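PDB 4NH0: ESX secretion system protein EccC, which is part of the ESX type VII secretion system that exports EsxA and EsxB, has weak ATPase activity and might serve as its translocase. Local coordinates for residues A[1124-1128]-A[1139-1143]; A[901-907]-A[925-931]; A[956-960]-A[1142-1147]. All blocks are in the same frame, centred on the assembly; numbering follows the deposited sequence.

Interaction 1: A[1124-1128]-A[1139-1143]. With ATP (adenosine-5'-triphosphate), chain F.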
# COMPACT_ATOMS: atom_id res chain seq x y z
N PRO A 1124 11.06 -33.06 -9.74
CA PRO A 1124 12.35 -33.47 -9.19
C PRO A 1124 12.32 -34.92 -8.70
O PRO A 1124 11.24 -35.48 -8.54
CB PRO A 1124 12.57 -32.50 -8.02
CG PRO A 1124 11.21 -32.01 -7.68
CD PRO A 1124 10.47 -31.95 -8.97
N GLN A 1125 13.49 -35.51 -8.49
CA GLN A 1125 13.58 -36.91 -8.10
C GLN A 1125 12.90 -37.18 -6.76
O GLN A 1125 13.08 -36.44 -5.80
CB GLN A 1125 15.05 -37.34 -8.03
CG GLN A 1125 15.77 -37.28 -9.36
CD GLN A 1125 17.21 -37.74 -9.26
OE1 GLN A 1125 17.88 -37.52 -8.24
NE2 GLN A 1125 17.71 -38.38 -10.31
N GLY A 1126 12.11 -38.25 -6.72
CA GLY A 1126 11.45 -38.66 -5.49
C GLY A 1126 10.07 -38.05 -5.31
O GLY A 1126 9.23 -38.61 -4.61
N ARG A 1127 9.84 -36.90 -5.93
CA ARG A 1127 8.58 -36.20 -5.77
C ARG A 1127 7.51 -36.74 -6.72
O ARG A 1127 7.82 -37.13 -7.85
CB ARG A 1127 8.78 -34.70 -6.00
CG ARG A 1127 7.60 -33.84 -5.57
CD ARG A 1127 8.02 -32.39 -5.43
NE ARG A 1127 9.18 -32.26 -4.56
CZ ARG A 1127 9.77 -31.11 -4.27
NH1 ARG A 1127 9.31 -29.97 -4.77
NH2 ARG A 1127 10.83 -31.09 -3.47
N GLY A 1128 6.27 -36.76 -6.26
CA GLY A 1128 5.16 -37.23 -7.06
C GLY A 1128 3.82 -36.85 -6.45
O GLY A 1128 3.76 -36.28 -5.37
N LEU A 1139 0.30 -33.70 -3.33
CA LEU A 1139 1.71 -33.65 -3.68
C LEU A 1139 2.58 -34.05 -2.50
O LEU A 1139 2.52 -33.43 -1.44
CB LEU A 1139 2.09 -32.26 -4.17
CG LEU A 1139 3.56 -32.06 -4.55
CD1 LEU A 1139 3.96 -33.01 -5.66
CD2 LEU A 1139 3.83 -30.62 -4.94
N ILE A 1140 3.38 -35.10 -2.68
CA ILE A 1140 4.25 -35.59 -1.62
C ILE A 1140 5.70 -35.72 -2.08
O ILE A 1140 6.00 -35.59 -3.26
CB ILE A 1140 3.78 -36.96 -1.09
CG1 ILE A 1140 4.11 -38.06 -2.09
CG2 ILE A 1140 2.30 -36.94 -0.76
CD1 ILE A 1140 3.94 -39.45 -1.54
N GLN A 1141 6.58 -35.99 -1.13
CA GLN A 1141 7.98 -36.27 -1.42
C GLN A 1141 8.37 -37.60 -0.80
O GLN A 1141 8.31 -37.77 0.41
CB GLN A 1141 8.88 -35.15 -0.89
CG GLN A 1141 10.36 -35.48 -0.93
CD GLN A 1141 10.96 -35.34 -2.31
OE1 GLN A 1141 10.46 -34.57 -3.14
NE2 GLN A 1141 12.03 -36.08 -2.58
N THR A 1142 8.77 -38.55 -1.64
CA THR A 1142 9.13 -39.88 -1.16
C THR A 1142 10.51 -39.88 -0.52
O THR A 1142 11.33 -39.00 -0.79
CB THR A 1142 9.09 -40.92 -2.29
OG1 THR A 1142 9.93 -40.51 -3.36
CG2 THR A 1142 7.67 -41.08 -2.80
N ALA A 1143 10.77 -40.87 0.32
CA ALA A 1143 12.01 -40.94 1.08
C ALA A 1143 13.10 -41.70 0.34
O ALA A 1143 12.82 -42.63 -0.41
CB ALA A 1143 11.76 -41.56 2.44
PG ATP F . 15.46 -46.27 -13.87
O1G ATP F . 16.76 -46.73 -13.25
O2G ATP F . 15.62 -45.54 -15.18
O3G ATP F . 14.38 -47.32 -13.87
PB ATP F . 14.64 -45.52 -11.32
O1B ATP F . 15.15 -46.90 -11.03
O2B ATP F . 13.20 -45.18 -11.03
O3B ATP F . 14.92 -45.15 -12.86
PA ATP F . 16.16 -44.87 -9.09
O1A ATP F . 15.03 -45.05 -8.11
O2A ATP F . 17.13 -45.99 -9.32
O3A ATP F . 15.52 -44.45 -10.51
O5' ATP F . 16.97 -43.55 -8.68
C5' ATP F . 17.77 -42.86 -9.64
C4' ATP F . 18.39 -41.65 -8.94
O4' ATP F . 17.36 -40.90 -8.31
C3' ATP F . 19.37 -42.09 -7.87
O3' ATP F . 20.69 -41.65 -8.21
C2' ATP F . 18.92 -41.41 -6.59
O2' ATP F . 19.97 -40.58 -6.08
C1' ATP F . 17.72 -40.56 -6.97
N9 ATP F . 16.58 -40.85 -6.06
C8 ATP F . 15.88 -41.99 -6.02
N7 ATP F . 14.90 -41.94 -5.08
C5 ATP F . 14.98 -40.74 -4.49
C6 ATP F . 14.24 -40.03 -3.42
N6 ATP F . 13.21 -40.62 -2.77
N1 ATP F . 14.64 -38.78 -3.10
C2 ATP F . 15.66 -38.18 -3.74
N3 ATP F . 16.37 -38.76 -4.72
C4 ATP F . 16.08 -40.02 -5.14
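R1127 and Q1141 face each other as a non-hydrogen-bonded pair of an antiparallel beta hairpin, their side chains crossing at about a right angle. With CG of R1127 anti to the backbone N (chi1 -168°), the chain runs across the neighbouring strand. Its CB rests 3.3 Å from Q1141 OE1, CG lies against both I1140 O and L1139 CD1 (3.7 Å to the methyl), and CD grazes the same methyl. The chain then bends, and NE gives a nearly straight hydrogen bond to Q1141 OE1 (3.0 Å), which lies in the guanidinium plane; the glutamine amide stands at 89° to that plane. P1124 CG covers one guanidinium face near its rim, while NH1 forms a salt bridge with D720. Arginine thus supplies both an apolar stem and a donor edge. Glutamine suits the opposite place because its NE2 can also bond weakly to Q1125 O.

Beyond this pair, G1128 and I1140 exchange two backbone hydrogen bonds, and T1142 N donates one to G1126 O (3.0 Å). G1126 is the third residue of a type II turn, where the positive phi (91°) itself calls for glycine; a side chain would probably also collide with adenine N1. Q1125 lies along the ribose, with NE2 3.2 Å from O4', and T1142 O accepts a hydrogen bond from adenine N6 (3.2 Å). The hairpin of strands 1127-1132 and 1136-1144 therefore forms a wall of the third nucleotide pocket, flanked by strand 922-927, by helix 954-968 against T1142 and A1143, and by helix 719-742, which carries D720.

Interaction 2: A[901-907]-A[925-931]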
# COMPACT_ATOMS: atom_id res chain seq x y z
N ARG A 901 9.70 -23.56 5.71
CA ARG A 901 10.24 -24.89 5.46
C ARG A 901 9.53 -25.52 4.27
O ARG A 901 8.32 -25.36 4.11
CB ARG A 901 10.10 -25.77 6.70
CG ARG A 901 8.71 -25.75 7.31
CD ARG A 901 8.74 -26.11 8.78
NE ARG A 901 7.41 -25.99 9.38
CZ ARG A 901 6.63 -27.03 9.65
NH1 ARG A 901 7.03 -28.26 9.38
NH2 ARG A 901 5.43 -26.83 10.19
N MET A 902 10.28 -26.23 3.44
CA MET A 902 9.73 -26.77 2.20
C MET A 902 10.05 -28.25 2.04
O MET A 902 10.76 -28.84 2.85
CB MET A 902 10.27 -25.99 1.00
CG MET A 902 10.00 -24.50 1.06
SD MET A 902 10.56 -23.67 -0.43
CE MET A 902 9.88 -24.77 -1.67
N LEU A 903 9.51 -28.85 0.97
CA LEU A 903 9.80 -30.23 0.65
C LEU A 903 11.29 -30.41 0.34
O LEU A 903 11.83 -29.72 -0.53
CB LEU A 903 8.96 -30.70 -0.54
CG LEU A 903 7.50 -31.02 -0.27
CD1 LEU A 903 6.81 -31.48 -1.54
CD2 LEU A 903 7.38 -32.08 0.81
N PRO A 904 11.95 -31.32 1.06
CA PRO A 904 13.38 -31.58 0.89
C PRO A 904 13.70 -32.11 -0.50
O PRO A 904 12.88 -32.83 -1.07
CB PRO A 904 13.67 -32.64 1.96
CG PRO A 904 12.55 -32.54 2.93
CD PRO A 904 11.36 -32.15 2.13
N ASN A 905 14.86 -31.76 -1.02
CA ASN A 905 15.33 -32.35 -2.27
C ASN A 905 15.62 -33.83 -2.06
O ASN A 905 15.41 -34.65 -2.95
CB ASN A 905 16.59 -31.63 -2.77
CG ASN A 905 16.29 -30.24 -3.30
OD1 ASN A 905 15.23 -30.01 -3.90
ND2 ASN A 905 17.21 -29.32 -3.10
N VAL A 906 16.08 -34.16 -0.86
CA VAL A 906 16.30 -35.54 -0.47
C VAL A 906 15.78 -35.78 0.95
O VAL A 906 16.19 -35.11 1.90
CB VAL A 906 17.79 -35.93 -0.55
CG1 VAL A 906 18.67 -34.82 0.01
CG2 VAL A 906 18.05 -37.25 0.17
N LEU A 907 14.84 -36.71 1.08
CA LEU A 907 14.28 -37.05 2.37
C LEU A 907 14.78 -38.41 2.83
O LEU A 907 14.47 -39.42 2.22
CB LEU A 907 12.75 -37.04 2.31
CG LEU A 907 12.02 -37.54 3.56
CD1 LEU A 907 12.32 -36.63 4.74
CD2 LEU A 907 10.53 -37.62 3.32
N GLY A 925 6.73 -41.22 2.72
CA GLY A 925 7.21 -39.86 2.58
C GLY A 925 6.32 -38.86 3.28
O GLY A 925 5.44 -39.23 4.05
N ILE A 926 6.55 -37.58 3.00
CA ILE A 926 5.75 -36.51 3.58
C ILE A 926 5.14 -35.65 2.49
O ILE A 926 5.72 -35.48 1.42
CB ILE A 926 6.58 -35.63 4.53
CG1 ILE A 926 7.73 -34.97 3.78
CG2 ILE A 926 7.10 -36.45 5.70
CD1 ILE A 926 8.55 -34.02 4.63
N ASP A 927 3.96 -35.10 2.76
CA ASP A 927 3.25 -34.30 1.77
C ASP A 927 3.67 -32.83 1.81
O ASP A 927 4.37 -32.41 2.73
CB ASP A 927 1.73 -34.42 1.97
CG ASP A 927 1.30 -34.10 3.38
OD1 ASP A 927 2.11 -33.57 4.16
OD2 ASP A 927 0.13 -34.38 3.72
N GLU A 928 3.23 -32.07 0.82
CA GLU A 928 3.54 -30.65 0.76
C GLU A 928 2.61 -29.86 1.66
O GLU A 928 2.95 -28.77 2.13
CB GLU A 928 3.44 -30.13 -0.68
CG GLU A 928 3.90 -28.69 -0.85
CD GLU A 928 3.57 -28.14 -2.22
OE1 GLU A 928 2.44 -28.37 -2.70
OE2 GLU A 928 4.43 -27.47 -2.82
N ASP A 929 1.43 -30.42 1.91
CA ASP A 929 0.37 -29.71 2.63
C ASP A 929 0.77 -29.32 4.05
O ASP A 929 0.68 -28.16 4.43
CB ASP A 929 -0.90 -30.56 2.66
CG ASP A 929 -2.12 -29.76 3.06
OD1 ASP A 929 -2.75 -29.16 2.17
OD2 ASP A 929 -2.45 -29.73 4.27
N SER A 930 1.22 -30.30 4.83
CA SER A 930 1.56 -30.06 6.23
C SER A 930 2.88 -30.71 6.63
O SER A 930 3.22 -30.74 7.81
CB SER A 930 0.44 -30.56 7.14
OG SER A 930 0.14 -31.92 6.88
N LEU A 931 3.60 -31.23 5.64
CA LEU A 931 4.88 -31.91 5.86
C LEU A 931 4.75 -33.07 6.84
O LEU A 931 5.68 -33.38 7.58
CB LEU A 931 5.94 -30.92 6.36
CG LEU A 931 6.35 -29.83 5.38
CD1 LEU A 931 7.42 -28.94 5.98
CD2 LEU A 931 6.84 -30.44 4.08
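G925, at the start of the strand end that meets the loop 901-907, offers its CA to L907 CD2 at 4.1 Å. Next comes I926, whose CB is directed at the loop: CG1 meets L907 CD2 at 3.9 Å and reaches L903 CD2 as well, while CD1 lies beside P904 CD. A beta-branched residue fits a strand and presents a broad apolar side here. The CB of D927 points away from the loop, and its OD1 accepts a hydrogen bond from S932 N, but its carbonyl O lies 3.6 Å from L903 CD2. E928 follows where the strand gives way to a turn; its CB and CG lie against L903 CD1 (3.7 Å to CB), the two side chains crossing at about a right angle, and its extended chain carries OE2 onward to a salt bridge with R723.

At L931 the backbone is left-handed (phi 56°) and the CB points toward the loop. CD2 packs on L903 CD2 at 3.7 Å, and CD1 crosses R901 obliquely, 3.5 Å from its NH1 and also close to its CG. L903, its CG anti to the carbonyl carbon (chi1 -77°), is thus the hub, with one methyl on E928 and the other among I926, D927 O and L931. Cut back to an alanine, this position would probably leave a gap between I926, E928 and L931, which would lose the two methyls they share.

No hydrogen bond crosses this contact, so it is held by apolar packing, whereas the charges look elsewhere: R901 pairs with E728 and E928 with R723, both on helix 719-742 of FtsK 2. The chemistry implies an apolar seam between loop 901-907 and the end of strand 922-927, whose charged residues reach across to that helix, consistent with a link between the third FtsK domain and the second.

Interaction 3: A[956-960]-A[1142-1147]. With ATP (adenosine-5'-triphosphate), chain F.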
# COMPACT_ATOMS: atom_id res chain seq x y z
N ASN A 956 13.80 -47.07 -6.10
CA ASN A 956 14.06 -46.68 -4.72
C ASN A 956 12.82 -46.78 -3.86
O ASN A 956 12.87 -47.27 -2.73
CB ASN A 956 14.62 -45.26 -4.67
CG ASN A 956 14.76 -44.75 -3.25
OD1 ASN A 956 15.76 -45.01 -2.58
ND2 ASN A 956 13.76 -44.02 -2.77
N LEU A 957 11.70 -46.31 -4.40
CA LEU A 957 10.42 -46.36 -3.69
C LEU A 957 10.00 -47.81 -3.47
O LEU A 957 9.40 -48.14 -2.45
CB LEU A 957 9.34 -45.61 -4.47
CG LEU A 957 7.92 -45.71 -3.92
CD1 LEU A 957 7.85 -45.16 -2.50
CD2 LEU A 957 6.95 -44.98 -4.82
N LEU A 958 10.32 -48.67 -4.43
CA LEU A 958 9.97 -50.08 -4.35
C LEU A 958 10.76 -50.77 -3.25
O LEU A 958 10.22 -51.62 -2.53
CB LEU A 958 10.20 -50.77 -5.69
CG LEU A 958 9.00 -50.84 -6.63
CD1 LEU A 958 7.95 -51.78 -6.06
CD2 LEU A 958 8.40 -49.47 -6.86
N ARG A 959 12.03 -50.41 -3.11
CA ARG A 959 12.86 -50.96 -2.06
C ARG A 959 12.45 -50.41 -0.70
O ARG A 959 12.53 -51.10 0.31
CB ARG A 959 14.34 -50.66 -2.33
CG ARG A 959 14.94 -51.52 -3.44
CD ARG A 959 16.42 -51.25 -3.64
NE ARG A 959 16.67 -50.13 -4.55
CZ ARG A 959 17.18 -48.96 -4.17
NH1 ARG A 959 17.49 -48.75 -2.90
NH2 ARG A 959 17.37 -48.01 -5.07
N LEU A 960 11.99 -49.16 -0.69
CA LEU A 960 11.52 -48.53 0.54
C LEU A 960 10.28 -49.23 1.08
O LEU A 960 10.22 -49.57 2.26
CB LEU A 960 11.21 -47.05 0.30
CG LEU A 960 10.73 -46.27 1.53
CD1 LEU A 960 11.84 -46.19 2.56
CD2 LEU A 960 10.25 -44.88 1.15
N THR A 1142 8.77 -38.55 -1.64
CA THR A 1142 9.13 -39.88 -1.16
C THR A 1142 10.51 -39.88 -0.52
O THR A 1142 11.33 -39.00 -0.79
CB THR A 1142 9.09 -40.92 -2.29
OG1 THR A 1142 9.93 -40.51 -3.36
CG2 THR A 1142 7.67 -41.08 -2.80
N ALA A 1143 10.77 -40.87 0.32
CA ALA A 1143 12.01 -40.94 1.08
C ALA A 1143 13.10 -41.70 0.34
O ALA A 1143 12.82 -42.63 -0.41
CB ALA A 1143 11.76 -41.56 2.44
N TYR A 1144 14.35 -41.30 0.57
CA TYR A 1144 15.49 -41.94 -0.07
C TYR A 1144 16.12 -42.99 0.83
O TYR A 1144 16.40 -42.74 2.00
CB TYR A 1144 16.53 -40.89 -0.46
CG TYR A 1144 17.80 -41.46 -1.05
CD1 TYR A 1144 17.80 -42.02 -2.32
CD2 TYR A 1144 18.99 -41.43 -0.35
CE1 TYR A 1144 18.96 -42.55 -2.87
CE2 TYR A 1144 20.15 -41.95 -0.89
CZ TYR A 1144 20.13 -42.51 -2.15
OH TYR A 1144 21.28 -43.03 -2.69
N ARG A 1145 16.34 -44.18 0.27
CA ARG A 1145 16.91 -45.29 1.03
C ARG A 1145 18.25 -45.72 0.44
O ARG A 1145 18.31 -46.26 -0.66
CB ARG A 1145 15.94 -46.47 1.05
CG ARG A 1145 16.48 -47.71 1.74
CD ARG A 1145 15.47 -48.84 1.69
NE ARG A 1145 15.95 -50.04 2.37
CZ ARG A 1145 16.71 -50.97 1.81
NH1 ARG A 1145 17.09 -50.83 0.55
NH2 ARG A 1145 17.10 -52.03 2.50
N GLU A 1146 19.33 -45.47 1.18
CA GLU A 1146 20.67 -45.81 0.70
C GLU A 1146 20.87 -47.32 0.61
O GLU A 1146 20.19 -48.09 1.28
CB GLU A 1146 21.73 -45.20 1.62
CG GLU A 1146 22.44 -43.98 1.04
CD GLU A 1146 23.39 -44.32 -0.10
OE1 GLU A 1146 23.47 -45.50 -0.51
OE2 GLU A 1146 24.07 -43.39 -0.60
N SER A 1147 21.81 -47.71 -0.24
CA SER A 1147 22.13 -49.12 -0.48
C SER A 1147 20.89 -49.90 -0.93
O SER A 1147 20.23 -49.53 -1.90
CB SER A 1147 22.74 -49.76 0.76
OG SER A 1147 23.99 -49.17 1.08
PG ATP F . 15.46 -46.27 -13.87
O1G ATP F . 16.76 -46.73 -13.25
O2G ATP F . 15.62 -45.54 -15.18
O3G ATP F . 14.38 -47.32 -13.87
PB ATP F . 14.64 -45.52 -11.32
O1B ATP F . 15.15 -46.90 -11.03
O2B ATP F . 13.20 -45.18 -11.03
O3B ATP F . 14.92 -45.15 -12.86
PA ATP F . 16.16 -44.87 -9.09
O1A ATP F . 15.03 -45.05 -8.11
O2A ATP F . 17.13 -45.99 -9.32
O3A ATP F . 15.52 -44.45 -10.51
O5' ATP F . 16.97 -43.55 -8.68
C5' ATP F . 17.77 -42.86 -9.64
C4' ATP F . 18.39 -41.65 -8.94
O4' ATP F . 17.36 -40.90 -8.31
C3' ATP F . 19.37 -42.09 -7.87
O3' ATP F . 20.69 -41.65 -8.21
C2' ATP F . 18.92 -41.41 -6.59
O2' ATP F . 19.97 -40.58 -6.08
C1' ATP F . 17.72 -40.56 -6.97
N9 ATP F . 16.58 -40.85 -6.06
C8 ATP F . 15.88 -41.99 -6.02
N7 ATP F . 14.90 -41.94 -5.08
C5 ATP F . 14.98 -40.74 -4.49
C6 ATP F . 14.24 -40.03 -3.42
N6 ATP F . 13.21 -40.62 -2.77
N1 ATP F . 14.64 -38.78 -3.10
C2 ATP F . 15.66 -38.18 -3.74
N3 ATP F . 16.37 -38.76 -4.72
C4 ATP F . 16.08 -40.02 -5.14
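The amide of N956 lies between helix 954-968 and segment 1142-1147, and both its ends are used. ND2 gives a hydrogen bond to A1143 O (2.9 Å), which sits in the amide plane, while OD1 receives R1145 N on an in-plane lone pair (3.0 Å, 168° at the hydrogen). CG stands anti to the backbone N (chi1 174°), carrying the amide across to the strand. Asparagine suits the place because one short group can match a carbonyl and an N-H two residues apart. The guanidinium of R959 has N956 CA over one face, near the rim, and R1145 O at its edge, by a weak bond from NH1 (3.4 Å). That of R1145 carries R959 O over one face. The ring of Y1144 has E1146 N over one face, near its rim, and meets N956 OD1 and adenine C5 obliquely.

The axes of segments 956-960 and 1142-1144 cross at 87°, with a closest approach of 8.5 Å. Elsewhere, L960 CD2 packs on A1143 CB (3.9 Å), and L957 CD1 meets T1142 CG2.

NH1 of R959 and NH1 of R1145 are 4.0 Å apart, but R1145 NH1 also has D987 as a salt-bridge partner, which probably eases the repulsion. Since N956 N binds the ATP alpha-phosphate oxygen O1A (3.1 Å), one residue just after the P-loop ties phosphate recognition to the C-terminal strand beside the adenine.

How the interactions relate
Strand 1136-1144 belongs to interactions 1 and 3 and is paired with strand 922-927 of interaction 2. Interactions 1 and 2 have centres about 8 Å apart: Q1141 N and I926 O, like L1139 O and E928 N, stand 2.7 Å apart as probable hydrogen bonds. Interaction 3, centred about 11 Å from interaction 1, shares T1142 and A1143 with it; the one brings the hairpin to the adenine, the other ties the helix whose N956 N binds O1A to the same strand. Interactions 2 and 3, about 15 Å apart between centres, meet where L907 O approaches Y1144 N. N905 of interaction 2 touches ATP, while the L907 side chain stays about 6 Å from it at the nearest atoms.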